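Local structure of peptidyl tryptophan dihydroxylase (7CTQ) at residues L89-Q92 / R93-R96; A187-E190 / D191-Y195; G45-Q48 / R49-E52. The protein is an FAD-dependent monooxygenase that dihydroxylates a peptidyl tryptophan, a step essential for building the tryptophylquinone cofactor of quinohemoprotein amine dehydrogenase. All blocks are in the same frame, centred on the assembly; numbering follows the deposited sequence. Where two conformers were deposited one is given.

Interaction 1: L89-Q92 / R93-R96; sequences LDRQ and RFDR. With FAD (flavin-adenine dinucleotide), chain C.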
loop_
_atom_site.group_PDB
_atom_site.type_symbol
_atom_site.label_atom_id
_atom_site.label_comp_id
_atom_site.label_asym_id
_atom_site.label_seq_id
_atom_site.Cartn_x
_atom_site.Cartn_y
_atom_site.Cartn_z
ATOM N N LEU A 89 -8.149 -7.897 11.600
ATOM C CA LEU A 89 -8.539 -6.500 11.715
ATOM C C LEU A 89 -9.948 -6.346 11.173
ATOM O O LEU A 89 -10.202 -6.663 10.008
ATOM C CB LEU A 89 -7.576 -5.585 10.960
ATOM C CG LEU A 89 -7.994 -4.125 11.101
ATOM C CD1 LEU A 89 -7.598 -3.583 12.470
ATOM C CD2 LEU A 89 -7.410 -3.290 9.989
ATOM N N ASP A 90 -10.859 -5.857 12.002
ATOM C CA ASP A 90 -12.229 -5.648 11.559
ATOM C C ASP A 90 -12.325 -4.216 11.043
ATOM O O ASP A 90 -12.307 -3.257 11.825
ATOM C CB ASP A 90 -13.218 -5.946 12.683
ATOM C CG ASP A 90 -14.541 -5.234 12.500
ATOM O OD1 ASP A 90 -15.014 -5.111 11.351
ATOM O OD2 ASP A 90 -15.116 -4.804 13.505
ATOM N N ARG A 91 -12.407 -4.081 9.715
ATOM C CA ARG A 91 -12.403 -2.774 9.074
ATOM C C ARG A 91 -13.591 -1.921 9.483
ATOM O O ARG A 91 -13.505 -0.689 9.415
ATOM C CB ARG A 91 -12.374 -2.944 7.554
ATOM C CG ARG A 91 -11.087 -3.575 7.044
ATOM C CD ARG A 91 -9.887 -2.756 7.483
ATOM N NE ARG A 91 -9.997 -1.366 7.051
ATOM C CZ ARG A 91 -9.446 -0.889 5.939
ATOM N NH1 ARG A 91 -8.740 -1.694 5.156
ATOM N NH2 ARG A 91 -9.597 0.390 5.611
ATOM N N GLN A 92 -14.696 -2.542 9.902
ATOM C CA GLN A 92 -15.807 -1.782 10.465
ATOM C C GLN A 92 -15.358 -1.009 11.701
ATOM O O GLN A 92 -15.463 0.223 11.754
ATOM C CB GLN A 92 -16.971 -2.716 10.805
ATOM C CG GLN A 92 -17.299 -3.750 9.737
ATOM C CD GLN A 92 -18.208 -4.855 10.259
ATOM O OE1 GLN A 92 -17.807 -6.018 10.343
ATOM N NE2 GLN A 92 -19.436 -4.492 10.617
ATOM N N ARG A 93 -14.852 -1.729 12.712
ATOM C CA ARG A 93 -14.287 -1.071 13.889
ATOM C C ARG A 93 -13.173 -0.113 13.497
ATOM O O ARG A 93 -13.128 1.025 13.979
ATOM C CB ARG A 93 -13.747 -2.099 14.886
ATOM C CG ARG A 93 -14.648 -2.449 16.077
ATOM C CD ARG A 93 -15.949 -3.039 15.572
ATOM N NE ARG A 93 -16.616 -3.953 16.490
ATOM C CZ ARG A 93 -17.920 -3.936 16.737
ATOM N NH1 ARG A 93 -18.705 -3.046 16.142
ATOM N NH2 ARG A 93 -18.441 -4.815 17.579
ATOM N N PHE A 94 -12.281 -0.551 12.605
ATOM C CA PHE A 94 -11.077 0.211 12.278
ATOM C C PHE A 94 -11.413 1.589 11.716
ATOM O O PHE A 94 -10.960 2.615 12.238
ATOM C CB PHE A 94 -10.231 -0.587 11.289
ATOM C CG PHE A 94 -8.830 -0.086 11.148
ATOM C CD1 PHE A 94 -7.972 -0.062 12.236
ATOM C CD2 PHE A 94 -8.360 0.351 9.923
ATOM C CE1 PHE A 94 -6.673 0.391 12.103
ATOM C CE2 PHE A 94 -7.061 0.809 9.784
ATOM C CZ PHE A 94 -6.218 0.828 10.874
ATOM N N ASP A 95 -12.203 1.631 10.640
ATOM C CA ASP A 95 -12.457 2.903 9.964
ATOM C C ASP A 95 -13.254 3.851 10.850
ATOM O O ASP A 95 -12.979 5.057 10.884
ATOM C CB ASP A 95 -13.178 2.669 8.635
ATOM C CG ASP A 95 -12.519 1.583 7.794
ATOM O OD1 ASP A 95 -11.285 1.411 7.906
ATOM O OD2 ASP A 95 -13.234 0.903 7.026
ATOM N N ARG A 96 -14.252 3.330 11.567
ATOM C CA ARG A 96 -14.954 4.147 12.550
ATOM C C ARG A 96 -13.999 4.632 13.630
ATOM O O ARG A 96 -14.129 5.754 14.129
ATOM C CB ARG A 96 -16.114 3.358 13.161
ATOM C CG ARG A 96 -17.364 3.263 12.288
ATOM C CD ARG A 96 -18.551 2.687 13.073
ATOM N NE ARG A 96 -18.651 1.229 12.969
ATOM C CZ ARG A 96 -18.446 0.384 13.980
ATOM N NH1 ARG A 96 -18.126 0.845 15.183
ATOM N NH2 ARG A 96 -18.560 -0.926 13.788
HETATM P PA FAD C . -9.339 2.567 2.017
HETATM O O1A FAD C . -8.901 1.833 3.224
HETATM O O2A FAD C . -10.198 1.730 1.081
HETATM O O5B FAD C . -9.995 3.914 2.457
HETATM C C5B FAD C . -10.862 4.653 1.574
HETATM C C4B FAD C . -11.859 5.365 2.450
HETATM O O4B FAD C . -12.608 6.304 1.645
HETATM C C3B FAD C . -12.890 4.473 3.149
HETATM O O3B FAD C . -13.139 4.951 4.468
HETATM C C2B FAD C . -14.116 4.581 2.233
HETATM O O2B FAD C . -15.353 4.419 2.926
HETATM C C1B FAD C . -13.988 6.028 1.759
HETATM N N9A FAD C . -14.644 6.372 0.505
HETATM C C8A FAD C . -14.756 5.634 -0.639
HETATM N N7A FAD C . -15.402 6.229 -1.612
HETATM C C5A FAD C . -15.771 7.438 -1.050
HETATM C C6A FAD C . -16.505 8.535 -1.546
HETATM N N6A FAD C . -17.018 8.592 -2.774
HETATM N N1A FAD C . -16.694 9.601 -0.725
HETATM C C2A FAD C . -16.184 9.555 0.509
HETATM N N3A FAD C . -15.479 8.571 1.079
HETATM C C4A FAD C . -15.303 7.540 0.248
HETATM N N1 FAD C . -4.723 -5.287 3.524
HETATM C C2 FAD C . -4.204 -5.884 4.639
HETATM O O2 FAD C . -3.393 -5.307 5.365
HETATM N N3 FAD C . -4.597 -7.162 4.978
HETATM C C4 FAD C . -5.501 -7.943 4.288
HETATM O O4 FAD C . -5.784 -9.068 4.696
HETATM C C4X FAD C . -6.048 -7.306 3.106
HETATM N N5 FAD C . -6.908 -7.979 2.388
HETATM C C5X FAD C . -7.429 -7.371 1.257
HETATM C C6 FAD C . -8.343 -8.078 0.475
HETATM C C7 FAD C . -8.883 -7.518 -0.679
HETATM C C7M FAD C . -9.869 -8.309 -1.498
HETATM C C8 FAD C . -8.500 -6.224 -1.064
HETATM C C8M FAD C . -9.072 -5.585 -2.302
HETATM C C9 FAD C . -7.593 -5.514 -0.284
HETATM C C9A FAD C . -7.052 -6.078 0.865
HETATM N N10 FAD C . -6.136 -5.380 1.678
HETATM C C10 FAD C . -5.597 -5.973 2.802
HETATM C "C1'" FAD C . -5.673 -4.045 1.290
HETATM C "C2'" FAD C . -6.268 -2.913 2.112
HETATM O "O2'" FAD C . -7.691 -3.007 2.176
HETATM C "C3'" FAD C . -5.866 -1.593 1.459
HETATM O "O3'" FAD C . -4.472 -1.656 1.181
HETATM C "C4'" FAD C . -6.128 -0.337 2.284
HETATM O "O4'" FAD C . -7.403 -0.395 2.931
HETATM C "C5'" FAD C . -6.035 0.900 1.422
HETATM O "O5'" FAD C . -6.090 2.055 2.273
HETATM P P FAD C . -6.647 3.412 1.748
HETATM O O1P FAD C . -5.765 3.827 0.561
HETATM O O2P FAD C . -6.780 4.393 2.860
HETATM O O3P FAD C . -8.074 3.021 1.172
#

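Interaction 2: A187-E190 / D191-Y195; sequences ARLE and DGRCY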
loop_
_atom_site.group_PDB
_atom_site.type_symbol
_atom_site.label_atom_id
_atom_site.label_comp_id
_atom_site.label_asym_id
_atom_site.label_seq_id
_atom_site.Cartn_x
_atom_site.Cartn_y
_atom_site.Cartn_z
ATOM N N ALA A 187 -11.985 -16.240 7.709
ATOM C CA ALA A 187 -11.849 -15.840 9.101
ATOM C C ALA A 187 -13.182 -15.970 9.826
ATOM O O ALA A 187 -14.255 -15.810 9.237
ATOM C CB ALA A 187 -11.337 -14.403 9.222
ATOM N N ARG A 188 -13.094 -16.233 11.126
ATOM C CA ARG A 188 -14.261 -16.305 11.994
ATOM C C ARG A 188 -13.954 -15.504 13.249
ATOM O O ARG A 188 -13.038 -15.854 13.998
ATOM C CB ARG A 188 -14.594 -17.759 12.333
ATOM C CG ARG A 188 -15.836 -17.946 13.163
ATOM C CD ARG A 188 -15.856 -19.339 13.736
ATOM N NE ARG A 188 -17.125 -19.620 14.393
ATOM C CZ ARG A 188 -17.405 -20.765 15.001
ATOM N NH1 ARG A 188 -16.495 -21.733 15.030
ATOM N NH2 ARG A 188 -18.591 -20.943 15.577
ATOM N N LEU A 189 -14.692 -14.418 13.460
ATOM C CA LEU A 189 -14.429 -13.556 14.597
ATOM C C LEU A 189 -15.003 -14.172 15.872
ATOM O O LEU A 189 -15.768 -15.143 15.842
ATOM C CB LEU A 189 -15.011 -12.165 14.364
ATOM C CG LEU A 189 -14.398 -11.348 13.226
ATOM C CD1 LEU A 189 -15.298 -10.173 12.891
ATOM C CD2 LEU A 189 -13.024 -10.865 13.622
ATOM N N GLU A 190 -14.619 -13.589 17.011
ATOM C CA GLU A 190 -15.070 -14.113 18.296
ATOM C C GLU A 190 -16.574 -13.954 18.458
ATOM O O GLU A 190 -17.240 -14.848 18.990
ATOM C CB GLU A 190 -14.329 -13.420 19.437
ATOM C CG GLU A 190 -14.673 -13.963 20.807
ATOM C CD GLU A 190 -13.440 -14.278 21.622
ATOM O OE1 GLU A 190 -13.216 -15.470 21.920
ATOM O OE2 GLU A 190 -12.690 -13.336 21.952
ATOM N N ASP A 191 -17.127 -12.834 17.991
ATOM C CA ASP A 191 -18.564 -12.593 18.003
ATOM C C ASP A 191 -19.311 -13.383 16.925
ATOM O O ASP A 191 -20.500 -13.128 16.702
ATOM C CB ASP A 191 -18.852 -11.087 17.859
ATOM C CG ASP A 191 -18.602 -10.563 16.446
ATOM O OD1 ASP A 191 -17.882 -11.225 15.671
ATOM O OD2 ASP A 191 -19.125 -9.476 16.110
ATOM N N GLY A 192 -18.644 -14.318 16.243
ATOM C CA GLY A 192 -19.299 -15.210 15.313
ATOM C C GLY A 192 -19.405 -14.722 13.882
ATOM O O GLY A 192 -19.877 -15.482 13.027
ATOM N N ARG A 193 -19.004 -13.485 13.591
ATOM C CA ARG A 193 -18.992 -13.016 12.209
ATOM C C ARG A 193 -17.998 -13.826 11.387
ATOM O O ARG A 193 -16.893 -14.129 11.841
ATOM C CB ARG A 193 -18.645 -11.527 12.145
ATOM C CG ARG A 193 -19.826 -10.609 12.462
ATOM C CD ARG A 193 -19.472 -9.137 12.285
ATOM N NE ARG A 193 -18.386 -8.720 13.165
ATOM C CZ ARG A 193 -18.066 -7.451 13.402
ATOM N NH1 ARG A 193 -18.753 -6.473 12.826
ATOM N NH2 ARG A 193 -17.060 -7.160 14.216
ATOM N N CYS A 194 -18.408 -14.203 10.180
ATOM C CA CYS A 194 -17.621 -15.087 9.336
ATOM C C CYS A 194 -17.348 -14.427 7.994
ATOM O O CYS A 194 -18.153 -13.636 7.487
ATOM C CB CYS A 194 -18.321 -16.421 9.118
ATOM S SG CYS A 194 -18.516 -17.358 10.628
ATOM N N TYR A 195 -16.206 -14.802 7.419
ATOM C CA TYR A 195 -15.615 -14.157 6.254
ATOM C C TYR A 195 -14.970 -15.232 5.392
ATOM O O TYR A 195 -14.255 -16.095 5.908
ATOM C CB TYR A 195 -14.574 -13.116 6.702
ATOM C CG TYR A 195 -13.925 -12.293 5.604
ATOM C CD1 TYR A 195 -14.282 -10.963 5.405
ATOM C CD2 TYR A 195 -12.930 -12.830 4.797
ATOM C CE1 TYR A 195 -13.675 -10.195 4.416
ATOM C CE2 TYR A 195 -12.326 -12.072 3.804
ATOM C CZ TYR A 195 -12.708 -10.760 3.615
ATOM O OH TYR A 195 -12.110 -10.011 2.628
#

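Interaction 3: G45-Q48 / R49-E52; sequences GVSQ and RVLE. With FAD (flavin-adenine dinucleotide), chain C.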
loop_
_atom_site.group_PDB
_atom_site.type_symbol
_atom_site.label_atom_id
_atom_site.label_comp_id
_atom_site.label_asym_id
_atom_site.label_seq_id
_atom_site.Cartn_x
_atom_site.Cartn_y
_atom_site.Cartn_z
ATOM N N GLY A 45 -6.363 -9.851 7.373
ATOM C CA GLY A 45 -5.237 -10.358 8.134
ATOM C C GLY A 45 -4.154 -9.299 8.221
ATOM O O GLY A 45 -3.772 -8.706 7.209
ATOM N N VAL A 46 -3.674 -9.051 9.438
ATOM C CA VAL A 46 -2.624 -8.067 9.666
ATOM C C VAL A 46 -1.467 -8.738 10.392
ATOM O O VAL A 46 -1.660 -9.640 11.214
ATOM C CB VAL A 46 -3.132 -6.837 10.456
ATOM C CG1 VAL A 46 -4.056 -5.986 9.581
ATOM C CG2 VAL A 46 -3.836 -7.264 11.748
ATOM N N SER A 47 -0.255 -8.294 10.070
ATOM C CA SER A 47 0.956 -8.818 10.682
ATOM C C SER A 47 1.299 -8.022 11.941
ATOM O O SER A 47 0.637 -7.042 12.298
ATOM C CB SER A 47 2.116 -8.800 9.683
ATOM O OG SER A 47 2.502 -7.476 9.334
ATOM N N GLN A 48 2.351 -8.471 12.634
ATOM C CA GLN A 48 2.849 -7.749 13.800
ATOM C C GLN A 48 3.387 -6.379 13.404
ATOM O O GLN A 48 3.212 -5.398 14.138
ATOM C CB GLN A 48 3.936 -8.572 14.503
ATOM C CG GLN A 48 5.173 -8.893 13.645
ATOM C CD GLN A 48 4.932 -9.998 12.619
ATOM O OE1 GLN A 48 3.969 -10.763 12.724
ATOM N NE2 GLN A 48 5.809 -10.082 11.623
ATOM N N ARG A 49 4.032 -6.299 12.237
ATOM C CA ARG A 49 4.614 -5.043 11.774
ATOM C C ARG A 49 3.540 -3.978 11.574
ATOM O O ARG A 49 3.690 -2.838 12.031
ATOM C CB ARG A 49 5.383 -5.282 10.470
ATOM C CG ARG A 49 6.641 -4.433 10.303
ATOM C CD ARG A 49 7.029 -4.306 8.837
ATOM N NE ARG A 49 6.659 -5.494 8.071
ATOM C CZ ARG A 49 6.837 -5.629 6.758
ATOM N NH1 ARG A 49 7.387 -4.643 6.053
ATOM N NH2 ARG A 49 6.468 -6.751 6.149
ATOM N N VAL A 50 2.443 -4.342 10.901
ATOM C CA VAL A 50 1.422 -3.370 10.512
ATOM C C VAL A 50 0.903 -2.607 11.723
ATOM O O VAL A 50 0.672 -1.390 11.662
ATOM C CB VAL A 50 0.276 -4.078 9.764
ATOM C CG1 VAL A 50 -0.825 -3.098 9.424
ATOM C CG2 VAL A 50 0.801 -4.751 8.493
ATOM N N LEU A 51 0.727 -3.297 12.849
ATOM C CA LEU A 51 -0.018 -2.698 13.952
ATOM C C LEU A 51 0.814 -1.645 14.681
ATOM O O LEU A 51 0.302 -0.581 15.042
ATOM C CB LEU A 51 -0.506 -3.806 14.899
ATOM C CG LEU A 51 -1.640 -4.718 14.420
ATOM C CD1 LEU A 51 -1.758 -6.017 15.381
ATOM C CD2 LEU A 51 -2.948 -3.964 14.034
ATOM N N GLU A 52 2.112 -1.898 14.860
ATOM C CA GLU A 52 2.978 -0.844 15.375
ATOM C C GLU A 52 3.393 0.132 14.278
ATOM O O GLU A 52 3.628 1.317 14.556
ATOM C CB GLU A 52 4.209 -1.439 16.063
ATOM C CG GLU A 52 3.914 -1.907 17.487
ATOM C CD GLU A 52 4.396 -3.316 17.761
ATOM O OE1 GLU A 52 4.089 -3.854 18.848
ATOM O OE2 GLU A 52 5.100 -3.882 16.894
HETATM P PA FAD C . -9.339 2.567 2.017
HETATM O O1A FAD C . -8.901 1.833 3.224
HETATM O O2A FAD C . -10.198 1.730 1.081
HETATM O O5B FAD C . -9.995 3.914 2.457
HETATM C C5B FAD C . -10.862 4.653 1.574
HETATM C C4B FAD C . -11.859 5.365 2.450
HETATM O O4B FAD C . -12.608 6.304 1.645
HETATM C C3B FAD C . -12.890 4.473 3.149
HETATM O O3B FAD C . -13.139 4.951 4.468
HETATM C C2B FAD C . -14.116 4.581 2.233
HETATM O O2B FAD C . -15.353 4.419 2.926
HETATM C C1B FAD C . -13.988 6.028 1.759
HETATM N N9A FAD C . -14.644 6.372 0.505
HETATM C C8A FAD C . -14.756 5.634 -0.639
HETATM N N7A FAD C . -15.402 6.229 -1.612
HETATM C C5A FAD C . -15.771 7.438 -1.050
HETATM C C6A FAD C . -16.505 8.535 -1.546
HETATM N N6A FAD C . -17.018 8.592 -2.774
HETATM N N1A FAD C . -16.694 9.601 -0.725
HETATM C C2A FAD C . -16.184 9.555 0.509
HETATM N N3A FAD C . -15.479 8.571 1.079
HETATM C C4A FAD C . -15.303 7.540 0.248
HETATM N N1 FAD C . -4.723 -5.287 3.524
HETATM C C2 FAD C . -4.204 -5.884 4.639
HETATM O O2 FAD C . -3.393 -5.307 5.365
HETATM N N3 FAD C . -4.597 -7.162 4.978
HETATM C C4 FAD C . -5.501 -7.943 4.288
HETATM O O4 FAD C . -5.784 -9.068 4.696
HETATM C C4X FAD C . -6.048 -7.306 3.106
HETATM N N5 FAD C . -6.908 -7.979 2.388
HETATM C C5X FAD C . -7.429 -7.371 1.257
HETATM C C6 FAD C . -8.343 -8.078 0.475
HETATM C C7 FAD C . -8.883 -7.518 -0.679
HETATM C C7M FAD C . -9.869 -8.309 -1.498
HETATM C C8 FAD C . -8.500 -6.224 -1.064
HETATM C C8M FAD C . -9.072 -5.585 -2.302
HETATM C C9 FAD C . -7.593 -5.514 -0.284
HETATM C C9A FAD C . -7.052 -6.078 0.865
HETATM N N10 FAD C . -6.136 -5.380 1.678
HETATM C C10 FAD C . -5.597 -5.973 2.802
HETATM C "C1'" FAD C . -5.673 -4.045 1.290
HETATM C "C2'" FAD C . -6.268 -2.913 2.112
HETATM O "O2'" FAD C . -7.691 -3.007 2.176
HETATM C "C3'" FAD C . -5.866 -1.593 1.459
HETATM O "O3'" FAD C . -4.472 -1.656 1.181
HETATM C "C4'" FAD C . -6.128 -0.337 2.284
HETATM O "O4'" FAD C . -7.403 -0.395 2.931
HETATM C "C5'" FAD C . -6.035 0.900 1.422
HETATM O "O5'" FAD C . -6.090 2.055 2.273
HETATM P P FAD C . -6.647 3.412 1.748
HETATM O O1P FAD C . -5.765 3.827 0.561
HETATM O O2P FAD C . -6.780 4.393 2.860
HETATM O O3P FAD C . -8.074 3.021 1.172
#

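Interaction 1: L89-Q92 / R93-R96
Two successive bends fold the Arg91 side chain, chi2 -57° and chi3 -56°, and bring its guanidinium to Asp95, one helical turn on. The grip is side-on: NE and NH2 of Arg91 both donate to OD1 of Asp95, the NH2 bond at 3.0 Å. That oxygen lies in the guanidinium plane, while the carboxylate stands almost upright to it, planes 85° apart. Arg91 NH2 also serves the cofactor, reaching O1A of an FAD phosphate at 2.9 Å, and Arg91 NH1 meets the ribityl O4' of FAD at 2.9 Å in a nearly straight bond; Glu44 forms a salt bridge with the same NH1. Shortening Arg91 to an alanine would probably leave the Asp95 carboxylate and the FAD phosphate without their shared positive mate. Beside it, Leu89 lays CD2 over one face of the Phe94 ring, a CH-pi contact 3.8 Å from the centroid, and the Arg91 chain runs alongside the same ring. Asp90 caps the helix: OD1 accepts from Gln92 N, and OD2, whose place is less sure, from Arg93 N, while Asp90 O takes Phe94 N at 2.8 Å. This is an N-capped strand-to-helix junction whose first helical residue, Arg91, is part of the FAD pocket.

Interaction 2: A187-E190 / D191-Y195
Leu189 packs across the turn onto Arg193, and the Arg193 side chain is the one to follow. Its CB lies 3.7 Å from CD1 of Leu189. The chain runs straight through CG and then turns at chi3 (-61°), which brings NE to 3.4 Å from Leu189 CD1, the two side chains crossing at a slant. NE also lies 3.1 Å from OD2 of Asp191, but that oxygen sits well out of the guanidinium plane and no N-H points at it, so the attraction is of charge alone. CZ and NH2 stay near the same leucine methyl, and NH2 forms a salt bridge with Asp90, at the cap of helix 91-104. All this happens at the end of a beta hairpin, strands 182-188 and 193-201, closed by a type I turn from Leu189 to Gly192. Gly192 N donates to Leu189 O at 3.0 Å, and Leu189 N to Arg193 O at 2.7 Å. Asp191 adds an Asx turn, OD1 accepting from Arg193 N. Gly192 sits at a positive phi of 89°, where a CB would be jammed against the preceding carbonyl oxygen. Further down, Ala187 and Tyr195 form an antiparallel hydrogen-bonded pair, while on the other face Arg188 CG rests against SG of Cys194, 3.7 Å away.

Interaction 3: G45-Q48 / R49-E52
Val46 and Leu51 meet on the buried side of this turn, where strand 43-46 gives way to helix 48-56. Their side chains cross at about a right angle, CG2 of Val46 standing 4.1 Å from CD2 of Leu51. The other branch, Val46 CG1, lies 4.3 Å from Val50 CG1. Ser47 closes the packing: its first torsion, chi1 67°, sets OG between backbone N and carbonyl carbon and brings it to 3.3 Å from CG2 of Val50. Phe87 and Leu89 of the neighbouring strand cover Val46, and Ile275 and Phe276 of helix 274-282 meet Val50. Ser47 holds the N-cap position of the helix, and its own backbone N is buried with no partner in the model. The strand end just before it belongs to the FAD site. Gly45 pairs with the flavin through its backbone: Gly45 N donates to O4 of FAD at 2.8 Å, and FAD N3 donates to Gly45 O at 2.8 Å, so this one residue grips the pyrimidine end of the isoalloxazine by two bonds. The solvent side is far looser. Gln48, Arg49 and Glu52 lie exposed there, and Glu52 brings OE2 no nearer than 3.7 Å to Gln48 O. Arg49 sends its guanidinium off to a cation-pi contact with Phe276.

In the fold
Interactions 1 and 3 are both strand-to-helix turns, set on neighbouring antiparallel strands, 87-90 and 43-46, and they meet where Leu89 CB packs on Val46 CG1. Each serves FAD at a different place: interaction 1 with a charged side chain on the phosphate and ribityl chain, interaction 3 with bare backbone on the flavin ring. Interaction 2, a hairpin end in the same sheet, is the most buried contact overall, although its turn residues Glu190 and Asp191 are exposed. It relies on backbone pairing, and is joined to interaction 1 by the arginine at its turn. Interaction 3 lies nearest the chain's centre and crosses its turn mainly by apolar contacts.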